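Local coordinates for protein protoporphyrinogen oxidase (Exiguobacterium sibiricum, PDB 3LOV) that probably catalyses the oxygen-dependent oxidation of coproporphyrinogen III to coproporphyrin III with FAD as cofactor, a step of heme b biosynthesis, at residues A[383-386]-A[387-391]; A[369-372]-A[373-377]; A[200-203]-A[204-208]. All coordinates share one frame; numbering follows the deposited sequence.

Contact 1. Residues A[383-386]-A[387-391]; sequences AVLQ and DLEKI
Leu385 O takes the amide of Glu389 at 2.9 Å from Glu389 N, with an N-H...O angle of 167° and the donor almost in line with the C=O bond. It is one of four successive i to i+4 bonds in helix 377-392, the others running from Asp387 N to Ala383 O, from Leu388 N to Val384 O and from Lys390 N to Gln386 O. Glu389 also brings its CG to 3.2 Å from Leu385 O, so methylene lies against the carbonyl, while its extended chain carries OE2 out to the backbone N of Leu396. Asp387 folds back in a similar way: with CG anti to the carbonyl carbon (chi1 -78°), that atom sits 3.4 Å from Ala383 O. Its carboxylate finds donors beyond the helix, OD2 accepting from Ile340 N and, weakly, from Ser339 N. Cutting Asp387 back to an alanine is likely to leave the Ile340 amide without this acceptor and to weaken the tie between the helix and strand 340-345. On the buried side, Val384 and Leu388 lie side by side and point the same way, CG1 of the valine 4.1 Å from CD1 of the leucine. Both pack on Ile340 and on strands 307-318 and 357-364 of the mixed sheet. Exposed Gln386 turns to its own helix instead, NE2 bonding Gln382 OE1. The helix is thus amphipathic: apolar branches meet the sheet, and the one buried carboxylate is met by backbone amides, which would be expected to favour its ionised form.

Contact 2. Residues A[369-372]-A[373-377]; sequences NDHL and VHESD
Asp370, His371 and Leu372 offer their carbonyls to Val373, His374 and Glu375 in three overlapping turns with i to i+3 bonds, in the connection between strand 357-364 and helix 377-392, whose N-cap is Ser376. The donors stand above the carbonyl planes: Glu375 N, 3.1 Å from Leu372 O, is 70° out of plane. Against this backbone the two histidines are set differently. His371 holds CG between its backbone N and carbonyl carbon (chi1 86°), and its ring crosses the bent Glu375 side chain with ring and carboxylate planes 63° apart; CD2 at the ring edge is 4.0 Å from Glu375 OE2. The ring of His374 lies back over the turn, presenting its edge to the preceding carbonyls, with CD2 3.6 Å from Asp370 O. A water links its NE2, at 2.8 Å, to Asp370 OD2, an oxygen that also accepts from Ser309 N. Val373 turns inward instead, its CG2 3.3 Å from Asp370 O, and packs on Met407 and Ser309 of neighbouring strands. Leu372 leans on Val379 and Leu380 of the helix that follows. Across the turn, a second water donates to His371 O at 3.0 Å and to Glu375 OE2 at 2.7 Å.

Contact 3. Residues A[200-203]-A[204-208]; sequences SLFE and GMRLM
Gly204 N donates to Ser200 O at 2.9 Å in the first turn of the short helix 201-207, and Met205, Arg206 and Leu207 each donate in turn to the carbonyl four residues before. Ser200 is the N-cap, its OG accepting a weak, 3.4 Å bond from Glu203 N. Ionic and aromatic contacts meet on Arg206. Its NE donates to Glu203 OE1 at 3.0 Å as a salt bridge, the oxygen lying in the guanidinium plane although NE stands 55° above the carboxylate plane; the two flat groups are nearly perpendicular. Arg206 CD is centred over one face of the Phe202 ring, 3.6 Å from its centroid and 12° off the normal, a CH-pi contact. The guanidinium runs on past the CE2-CZ rim of the ring, nearly parallel to it, with NH1 3.7 Å from Phe202 CZ, and NH1 donates to Thr111 O. With CG anti to the backbone N (chi1 178°), Phe202 carries its ring along the helix to meet Arg206. Apolar packing sets Leu201 beside the selenomethionine Met205, Leu201 CD1 4.0 Å from Met205 CG, and both press on Ile109. Finally, a water closes the ion pair, donating to Glu203 OE2 at 2.6 Å and accepting from Arg206 NH2 at 2.9 Å.

From the N terminus, contact 3 comes first, then contact 2, then contact 1. They are in series, neither nested nor crossed, and each lies within one continuous stretch, so none closes a long loop. Contact 3 lies within helix 201-207, which sits among helices 150-158 and 189-198 and strands 105-106 and 109-110; its nearest atoms are about 27 Å from contact 1 and 28 Å from contact 2. Residues 369-377 lead from strand 357-364 into helix 377-392, which carries contact 1. The two touch where Leu372 CD1 packs 3.8 Å from Ala383 CB. Contact 2 packs the loop on strands 307-318 and 400-411, contact 1 the helix on strands 307-318, 340-345 and 357-364.

Contact 1. Residues A[383-386]-A[387-391]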
ATOM      1  N   ALA A 383     -17.220 -13.972 -10.431  1.00 31.31           N
ATOM      2  CA  ALA A 383     -17.306 -12.545 -10.713  1.00 29.68           C
ATOM      3  C   ALA A 383     -16.066 -12.056 -11.474  1.00 29.89           C
ATOM      4  O   ALA A 383     -16.185 -11.349 -12.471  1.00 27.66           O
ATOM      5  CB  ALA A 383     -17.468 -11.760  -9.414  1.00 28.66           C
ATOM      6  N   VAL A 384     -14.884 -12.434 -10.995  1.00 29.18           N
ATOM      7  CA  VAL A 384     -13.633 -12.036 -11.658  1.00 27.65           C
ATOM      8  C   VAL A 384     -13.596 -12.597 -13.096  1.00 29.78           C
ATOM      9  O   VAL A 384     -13.224 -11.885 -14.044  1.00 30.52           O
ATOM     10  CB  VAL A 384     -12.360 -12.459 -10.837  1.00 25.02           C
ATOM     11  CG1 VAL A 384     -11.057 -12.303 -11.682  1.00 27.16           C
ATOM     12  CG2 VAL A 384     -12.219 -11.630  -9.589  1.00 17.17           C
ATOM     13  N   LEU A 385     -13.984 -13.858 -13.257  1.00 31.35           N
ATOM     14  CA  LEU A 385     -13.965 -14.492 -14.589  1.00 34.12           C
ATOM     15  C   LEU A 385     -14.911 -13.814 -15.562  1.00 35.07           C
ATOM     16  O   LEU A 385     -14.520 -13.512 -16.695  1.00 36.77           O
ATOM     17  CB  LEU A 385     -14.278 -15.986 -14.526  1.00 34.06           C
ATOM     18  CG  LEU A 385     -12.979 -16.780 -14.548  1.00 41.01           C
ATOM     19  CD1 LEU A 385     -13.073 -18.138 -13.806  1.00 43.49           C
ATOM     20  CD2 LEU A 385     -12.478 -16.903 -15.983  1.00 44.30           C
ATOM     21  N   GLN A 386     -16.141 -13.568 -15.128  1.00 35.73           N
ATOM     22  CA  GLN A 386     -17.093 -12.854 -15.967  1.00 38.41           C
ATOM     23  C   GLN A 386     -16.555 -11.494 -16.421  1.00 35.79           C
ATOM     24  O   GLN A 386     -16.759 -11.082 -17.566  1.00 35.11           O
ATOM     25  CB  GLN A 386     -18.385 -12.604 -15.214  1.00 38.85           C
ATOM     26  CG  GLN A 386     -19.137 -13.857 -14.861  1.00 51.26           C
ATOM     27  CD  GLN A 386     -20.525 -13.560 -14.319  1.00 56.96           C
ATOM     28  OE1 GLN A 386     -21.058 -12.453 -14.510  1.00 52.48           O
ATOM     29  NE2 GLN A 386     -21.126 -14.555 -13.657  1.00 55.43           N
ATOM     30  N   ASP A 387     -15.936 -10.764 -15.501  1.00 32.55           N
ATOM     31  CA  ASP A 387     -15.419  -9.446 -15.842  1.00 31.08           C
ATOM     32  C   ASP A 387     -14.403  -9.623 -16.934  1.00 30.21           C
ATOM     33  O   ASP A 387     -14.499  -8.983 -17.970  1.00 32.03           O
ATOM     34  CB  ASP A 387     -14.783  -8.742 -14.629  1.00 31.76           C
ATOM     35  CG  ASP A 387     -15.811  -8.144 -13.673  1.00 34.81           C
ATOM     36  OD1 ASP A 387     -17.001  -8.138 -14.015  1.00 33.98           O
ATOM     37  OD2 ASP A 387     -15.433  -7.663 -12.571  1.00 31.41           O
ATOM     38  N   LEU A 388     -13.441 -10.508 -16.726  1.00 30.62           N
ATOM     39  CA  LEU A 388     -12.341 -10.628 -17.669  1.00 34.77           C
ATOM     40  C   LEU A 388     -12.817 -11.136 -19.041  1.00 38.23           C
ATOM     41  O   LEU A 388     -12.391 -10.638 -20.088  1.00 38.94           O
ATOM     42  CB  LEU A 388     -11.241 -11.520 -17.107  1.00 33.69           C
ATOM     43  CG  LEU A 388     -10.365 -10.869 -16.023  1.00 41.32           C
ATOM     44  CD1 LEU A 388      -9.383 -11.886 -15.420  1.00 31.76           C
ATOM     45  CD2 LEU A 388      -9.607  -9.630 -16.582  1.00 41.82           C
ATOM     46  N   GLU A 389     -13.718 -12.102 -19.042  1.00 38.16           N
ATOM     47  CA  GLU A 389     -14.217 -12.625 -20.301  1.00 40.99           C
ATOM     48  C   GLU A 389     -14.906 -11.518 -21.098  1.00 40.94           C
ATOM     49  O   GLU A 389     -14.858 -11.492 -22.314  1.00 40.80           O
ATOM     50  CB  GLU A 389     -15.165 -13.811 -20.053  1.00 39.63           C
ATOM     51  CG  GLU A 389     -14.446 -15.038 -19.496  1.00 43.44           C
ATOM     52  CD  GLU A 389     -15.273 -16.308 -19.550  1.00 49.07           C
ATOM     53  OE1 GLU A 389     -16.524 -16.230 -19.451  1.00 47.74           O
ATOM     54  OE2 GLU A 389     -14.654 -17.387 -19.692  1.00 49.34           O
ATOM     55  N   LYS A 390     -15.562 -10.603 -20.405  1.00 41.35           N
ATOM     56  CA  LYS A 390     -16.205  -9.506 -21.084  1.00 42.00           C
ATOM     57  C   LYS A 390     -15.141  -8.534 -21.578  1.00 42.64           C
ATOM     58  O   LYS A 390     -15.197  -8.076 -22.716  1.00 42.20           O
ATOM     59  CB  LYS A 390     -17.185  -8.804 -20.161  1.00 42.56           C
ATOM     60  CG  LYS A 390     -17.996  -7.721 -20.848  1.00 47.66           C
ATOM     61  CD  LYS A 390     -18.820  -6.899 -19.848  1.00 50.48           C
ATOM     62  CE  LYS A 390     -19.413  -5.649 -20.534  1.00 51.03           C
ATOM     63  NZ  LYS A 390     -19.758  -4.549 -19.587  1.00 47.75           N
ATOM     64  N   ILE A 391     -14.187  -8.206 -20.716  1.00 42.66           N
ATOM     65  CA  ILE A 391     -13.123  -7.255 -21.054  1.00 41.89           C
ATOM     66  C   ILE A 391     -12.282  -7.807 -22.206  1.00 43.33           C
ATOM     67  O   ILE A 391     -12.043  -7.109 -23.191  1.00 43.79           O
ATOM     68  CB  ILE A 391     -12.250  -6.928 -19.800  1.00 41.88           C
ATOM     69  CG1 ILE A 391     -13.088  -6.213 -18.735  1.00 39.44           C
ATOM     70  CG2 ILE A 391     -11.009  -6.101 -20.147  1.00 35.53           C
ATOM     71  CD1 ILE A 391     -12.572  -6.468 -17.303  1.00 26.40           C
TER

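Contact 2. Residues A[369-372]-A[373-377]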
ATOM      1  N   ASN A 369     -17.444  -0.577  -0.565  1.00 22.38           N
ATOM      2  CA  ASN A 369     -17.936  -1.523  -1.573  1.00 21.67           C
ATOM      3  C   ASN A 369     -16.942  -2.662  -1.717  1.00 22.86           C
ATOM      4  O   ASN A 369     -16.082  -2.638  -2.590  1.00 22.32           O
ATOM      5  CB  ASN A 369     -18.129  -0.725  -2.880  1.00 19.60           C
ATOM      6  CG  ASN A 369     -18.597  -1.560  -4.074  1.00 17.95           C
ATOM      7  OD1 ASN A 369     -19.028  -2.698  -3.946  1.00 22.89           O
ATOM      8  ND2 ASN A 369     -18.493  -0.955  -5.277  1.00 16.65           N
ATOM      9  N   ASP A 370     -17.003  -3.626  -0.802  1.00 24.21           N
ATOM     10  CA  ASP A 370     -16.030  -4.718  -0.792  1.00 24.05           C
ATOM     11  C   ASP A 370     -16.664  -6.044  -0.363  1.00 25.47           C
ATOM     12  O   ASP A 370     -15.960  -6.964   0.094  1.00 22.27           O
ATOM     13  CB  ASP A 370     -14.844  -4.365   0.133  1.00 18.90           C
ATOM     14  CG  ASP A 370     -15.264  -4.129   1.570  1.00 25.99           C
ATOM     15  OD1 ASP A 370     -16.457  -4.224   1.841  1.00 25.39           O
ATOM     16  OD2 ASP A 370     -14.409  -3.825   2.433  1.00 26.80           O
ATOM     17  N   HIS A 371     -17.987  -6.145  -0.523  1.00 26.05           N
ATOM     18  CA  HIS A 371     -18.703  -7.327  -0.034  1.00 26.30           C
ATOM     19  C   HIS A 371     -18.220  -8.606  -0.707  1.00 22.93           C
ATOM     20  O   HIS A 371     -18.208  -9.644  -0.075  1.00 22.62           O
ATOM     21  CB  HIS A 371     -20.219  -7.188  -0.266  1.00 29.40           C
ATOM     22  CG  HIS A 371     -20.657  -7.627  -1.620  1.00 31.02           C
ATOM     23  ND1 HIS A 371     -20.509  -6.834  -2.740  1.00 32.64           N
ATOM     24  CD2 HIS A 371     -21.219  -8.786  -2.043  1.00 36.17           C
ATOM     25  CE1 HIS A 371     -20.968  -7.486  -3.792  1.00 43.13           C
ATOM     26  NE2 HIS A 371     -21.406  -8.670  -3.396  1.00 32.53           N
ATOM     27  N   LEU A 372     -17.868  -8.543  -1.994  1.00 23.92           N
ATOM     28  CA  LEU A 372     -17.322  -9.728  -2.690  1.00 26.54           C
ATOM     29  C   LEU A 372     -16.173 -10.387  -1.948  1.00 25.87           C
ATOM     30  O   LEU A 372     -16.008 -11.600  -2.078  1.00 24.95           O
ATOM     31  CB  LEU A 372     -16.841  -9.425  -4.102  1.00 28.53           C
ATOM     32  CG  LEU A 372     -17.852  -9.566  -5.230  1.00 35.52           C
ATOM     33  CD1 LEU A 372     -17.132  -9.342  -6.547  1.00 28.23           C
ATOM     34  CD2 LEU A 372     -18.539 -10.940  -5.191  1.00 29.47           C
ATOM     35  N   VAL A 373     -15.401  -9.605  -1.186  1.00 23.19           N
ATOM     36  CA  VAL A 373     -14.215 -10.135  -0.486  1.00 27.18           C
ATOM     37  C   VAL A 373     -14.612 -11.143   0.629  1.00 30.53           C
ATOM     38  O   VAL A 373     -13.878 -12.103   0.912  1.00 31.97           O
ATOM     39  CB  VAL A 373     -13.363  -8.994   0.093  1.00 25.77           C
ATOM     40  CG1 VAL A 373     -12.119  -9.540   0.699  1.00 26.82           C
ATOM     41  CG2 VAL A 373     -13.003  -8.002  -1.012  1.00 23.99           C
ATOM     42  N   HIS A 374     -15.795 -10.943   1.208  1.00 29.18           N
ATOM     43  CA  HIS A 374     -16.345 -11.830   2.227  1.00 31.87           C
ATOM     44  C   HIS A 374     -17.133 -13.007   1.653  1.00 32.68           C
ATOM     45  O   HIS A 374     -17.560 -13.856   2.405  1.00 34.78           O
ATOM     46  CB  HIS A 374     -17.249 -11.051   3.196  1.00 33.33           C
ATOM     47  CG  HIS A 374     -16.620  -9.814   3.759  1.00 37.45           C
ATOM     48  ND1 HIS A 374     -16.028  -9.777   5.005  1.00 41.50           N
ATOM     49  CD2 HIS A 374     -16.456  -8.576   3.227  1.00 39.74           C
ATOM     50  CE1 HIS A 374     -15.565  -8.559   5.231  1.00 45.53           C
ATOM     51  NE2 HIS A 374     -15.794  -7.815   4.159  1.00 38.61           N
ATOM     52  N   GLU A 375     -17.335 -13.065   0.342  1.00 32.76           N
ATOM     53  CA  GLU A 375     -18.054 -14.182  -0.260  1.00 34.67           C
ATOM     54  C   GLU A 375     -17.123 -15.360  -0.483  1.00 35.03           C
ATOM     55  O   GLU A 375     -15.906 -15.247  -0.370  1.00 34.10           O
ATOM     56  CB  GLU A 375     -18.698 -13.787  -1.601  1.00 36.05           C
ATOM     57  CG  GLU A 375     -19.737 -12.677  -1.504  1.00 37.41           C
ATOM     58  CD  GLU A 375     -21.002 -13.077  -0.711  1.00 45.57           C
ATOM     59  OE1 GLU A 375     -21.357 -14.267  -0.746  1.00 44.54           O
ATOM     60  OE2 GLU A 375     -21.637 -12.201  -0.058  1.00 45.55           O
ATOM     61  N   SER A 376     -17.717 -16.499  -0.803  1.00 33.47           N
ATOM     62  CA  SER A 376     -16.964 -17.726  -1.097  1.00 33.37           C
ATOM     63  C   SER A 376     -16.021 -17.578  -2.282  1.00 30.90           C
ATOM     64  O   SER A 376     -16.280 -16.767  -3.174  1.00 28.87           O
ATOM     65  CB  SER A 376     -17.951 -18.859  -1.456  1.00 34.75           C
ATOM     66  OG  SER A 376     -18.508 -18.679  -2.760  1.00 30.88           O
ATOM     67  N   ASP A 377     -14.995 -18.427  -2.314  1.00 29.87           N
ATOM     68  CA  ASP A 377     -14.091 -18.560  -3.460  1.00 32.98           C
ATOM     69  C   ASP A 377     -14.773 -18.731  -4.828  1.00 34.77           C
ATOM     70  O   ASP A 377     -14.281 -18.210  -5.822  1.00 33.44           O
ATOM     71  CB  ASP A 377     -13.182 -19.780  -3.287  1.00 32.42           C
ATOM     72  CG  ASP A 377     -12.075 -19.553  -2.299  1.00 39.59           C
ATOM     73  OD1 ASP A 377     -12.039 -18.481  -1.665  1.00 44.49           O
ATOM     74  OD2 ASP A 377     -11.231 -20.463  -2.151  1.00 41.15           O
TER
HETATM   75  O   HOH W   1     -14.370  -5.559   4.832  1.00 28.89           O
HETATM   76  O   HOH W   2     -20.857  -9.938   1.251  1.00 47.26           O

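Contact 3. Residues A[200-203]-A[204-208]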
ATOM      1  N   SER A 200       1.555  28.439 -12.486  1.00 26.54           N
ATOM      2  CA  SER A 200       0.312  27.760 -12.866  1.00 26.11           C
ATOM      3  C   SER A 200       0.529  26.255 -12.766  1.00 24.86           C
ATOM      4  O   SER A 200       1.663  25.800 -12.904  1.00 22.38           O
ATOM      5  CB  SER A 200      -0.095  28.170 -14.310  1.00 26.79           C
ATOM      6  OG  SER A 200       0.784  27.631 -15.281  1.00 20.35           O
ATOM      7  N   LEU A 201      -0.542  25.474 -12.559  1.00 21.79           N
ATOM      8  CA  LEU A 201      -0.408  24.024 -12.459  1.00 20.39           C
ATOM      9  C   LEU A 201       0.149  23.356 -13.715  1.00 21.61           C
ATOM     10  O   LEU A 201       1.023  22.463 -13.627  1.00 24.13           O
ATOM     11  CB  LEU A 201      -1.745  23.367 -12.060  1.00 18.58           C
ATOM     12  CG  LEU A 201      -1.630  21.824 -11.928  1.00 22.08           C
ATOM     13  CD1 LEU A 201      -0.564  21.428 -10.916  1.00 17.35           C
ATOM     14  CD2 LEU A 201      -2.981  21.189 -11.546  1.00 21.80           C
ATOM     15  N   PHE A 202      -0.368  23.758 -14.881  1.00 21.25           N
ATOM     16  CA  PHE A 202       0.113  23.268 -16.181  1.00 18.54           C
ATOM     17  C   PHE A 202       1.632  23.466 -16.371  1.00 19.11           C
ATOM     18  O   PHE A 202       2.335  22.548 -16.764  1.00 20.35           O
ATOM     19  CB  PHE A 202      -0.645  24.009 -17.272  1.00 20.66           C
ATOM     20  CG  PHE A 202      -0.237  23.671 -18.677  1.00 22.70           C
ATOM     21  CD1 PHE A 202      -0.429  22.397 -19.184  1.00 27.48           C
ATOM     22  CD2 PHE A 202       0.253  24.657 -19.526  1.00 26.08           C
ATOM     23  CE1 PHE A 202      -0.104  22.099 -20.503  1.00 23.35           C
ATOM     24  CE2 PHE A 202       0.575  24.372 -20.855  1.00 25.00           C
ATOM     25  CZ  PHE A 202       0.402  23.093 -21.343  1.00 19.35           C
ATOM     26  N   GLU A 203       2.140  24.648 -16.053  1.00 22.93           N
ATOM     27  CA  GLU A 203       3.593  24.897 -16.180  1.00 25.10           C
ATOM     28  C   GLU A 203       4.389  24.271 -15.031  1.00 26.86           C
ATOM     29  O   GLU A 203       5.578  23.969 -15.168  1.00 27.84           O
ATOM     30  CB  GLU A 203       3.883  26.388 -16.296  1.00 22.84           C
ATOM     31  CG  GLU A 203       3.327  27.052 -17.598  1.00 21.60           C
ATOM     32  CD  GLU A 203       4.031  26.683 -18.909  1.00 24.61           C
ATOM     33  OE1 GLU A 203       5.027  25.935 -18.899  1.00 21.48           O
ATOM     34  OE2 GLU A 203       3.578  27.177 -19.976  1.00 24.14           O
ATOM     35  N   GLY A 204       3.734  24.039 -13.909  1.00 27.11           N
ATOM     36  CA  GLY A 204       4.369  23.298 -12.827  1.00 29.02           C
ATOM     37  C   GLY A 204       4.611  21.852 -13.215  1.00 29.40           C
ATOM     38  O   GLY A 204       5.704  21.318 -13.002  1.00 30.94           O
HETATM   39  N   MSE A 205       3.598  21.207 -13.784  1.00 28.48           N
HETATM   40  CA  MSE A 205       3.764  19.818 -14.263  1.00 28.87           C
HETATM   41  C   MSE A 205       4.744  19.731 -15.422  1.00 27.84           C
HETATM   42  O   MSE A 205       5.379  18.693 -15.626  1.00 26.40           O
HETATM   43  CB  MSE A 205       2.434  19.198 -14.689  1.00 27.17           C
HETATM   44  CG  MSE A 205       1.372  19.182 -13.617  1.00 29.45           C
HETATM   45 SE   MSE A 205       2.023  18.423 -11.942  0.75 33.96          SE
HETATM   46  CE  MSE A 205       2.406  16.633 -12.562  1.00 31.77           C
ATOM     47  N   ARG A 206       4.848  20.801 -16.200  1.00 28.94           N
ATOM     48  CA  ARG A 206       5.810  20.833 -17.290  1.00 29.48           C
ATOM     49  C   ARG A 206       7.260  20.876 -16.807  1.00 32.44           C
ATOM     50  O   ARG A 206       8.113  20.307 -17.471  1.00 33.88           O
ATOM     51  CB  ARG A 206       5.504  21.964 -18.278  1.00 30.23           C
ATOM     52  CG  ARG A 206       4.342  21.604 -19.218  1.00 27.40           C
ATOM     53  CD  ARG A 206       3.610  22.814 -19.706  1.00 33.57           C
ATOM     54  NE  ARG A 206       4.324  23.641 -20.691  1.00 33.81           N
ATOM     55  CZ  ARG A 206       4.372  23.379 -22.003  1.00 39.20           C
ATOM     56  NH1 ARG A 206       3.828  22.266 -22.503  1.00 33.28           N
ATOM     57  NH2 ARG A 206       4.986  24.226 -22.827  1.00 31.81           N
ATOM     58  N   LEU A 207       7.543  21.525 -15.671  1.00 36.08           N
ATOM     59  CA  LEU A 207       8.872  21.421 -15.035  1.00 36.78           C
ATOM     60  C   LEU A 207       9.237  19.962 -14.719  1.00 41.22           C
ATOM     61  O   LEU A 207      10.403  19.611 -14.736  1.00 41.17           O
ATOM     62  CB  LEU A 207       8.918  22.197 -13.712  1.00 36.85           C
ATOM     63  CG  LEU A 207       8.819  23.716 -13.713  1.00 31.61           C
ATOM     64  CD1 LEU A 207       9.068  24.164 -12.322  1.00 22.47           C
ATOM     65  CD2 LEU A 207       9.816  24.347 -14.708  1.00 35.07           C
HETATM   66  N   MSE A 208       8.226  19.134 -14.419  1.00 45.36           N
HETATM   67  CA  MSE A 208       8.403  17.712 -14.034  1.00 47.72           C
HETATM   68  C   MSE A 208       8.458  16.718 -15.199  1.00 50.56           C
HETATM   69  O   MSE A 208       8.479  15.511 -14.952  1.00 51.54           O
HETATM   70  CB  MSE A 208       7.247  17.261 -13.102  1.00 45.60           C
HETATM   71  CG  MSE A 208       7.147  17.991 -11.755  1.00 51.81           C
HETATM   72 SE   MSE A 208       5.592  17.439 -10.627  0.75 52.44          SE
HETATM   73  CE  MSE A 208       6.009  15.469 -10.602  1.00 38.97           C
TER
HETATM   74  O   HOH W   3       5.166  27.021 -21.986  1.00 26.88           O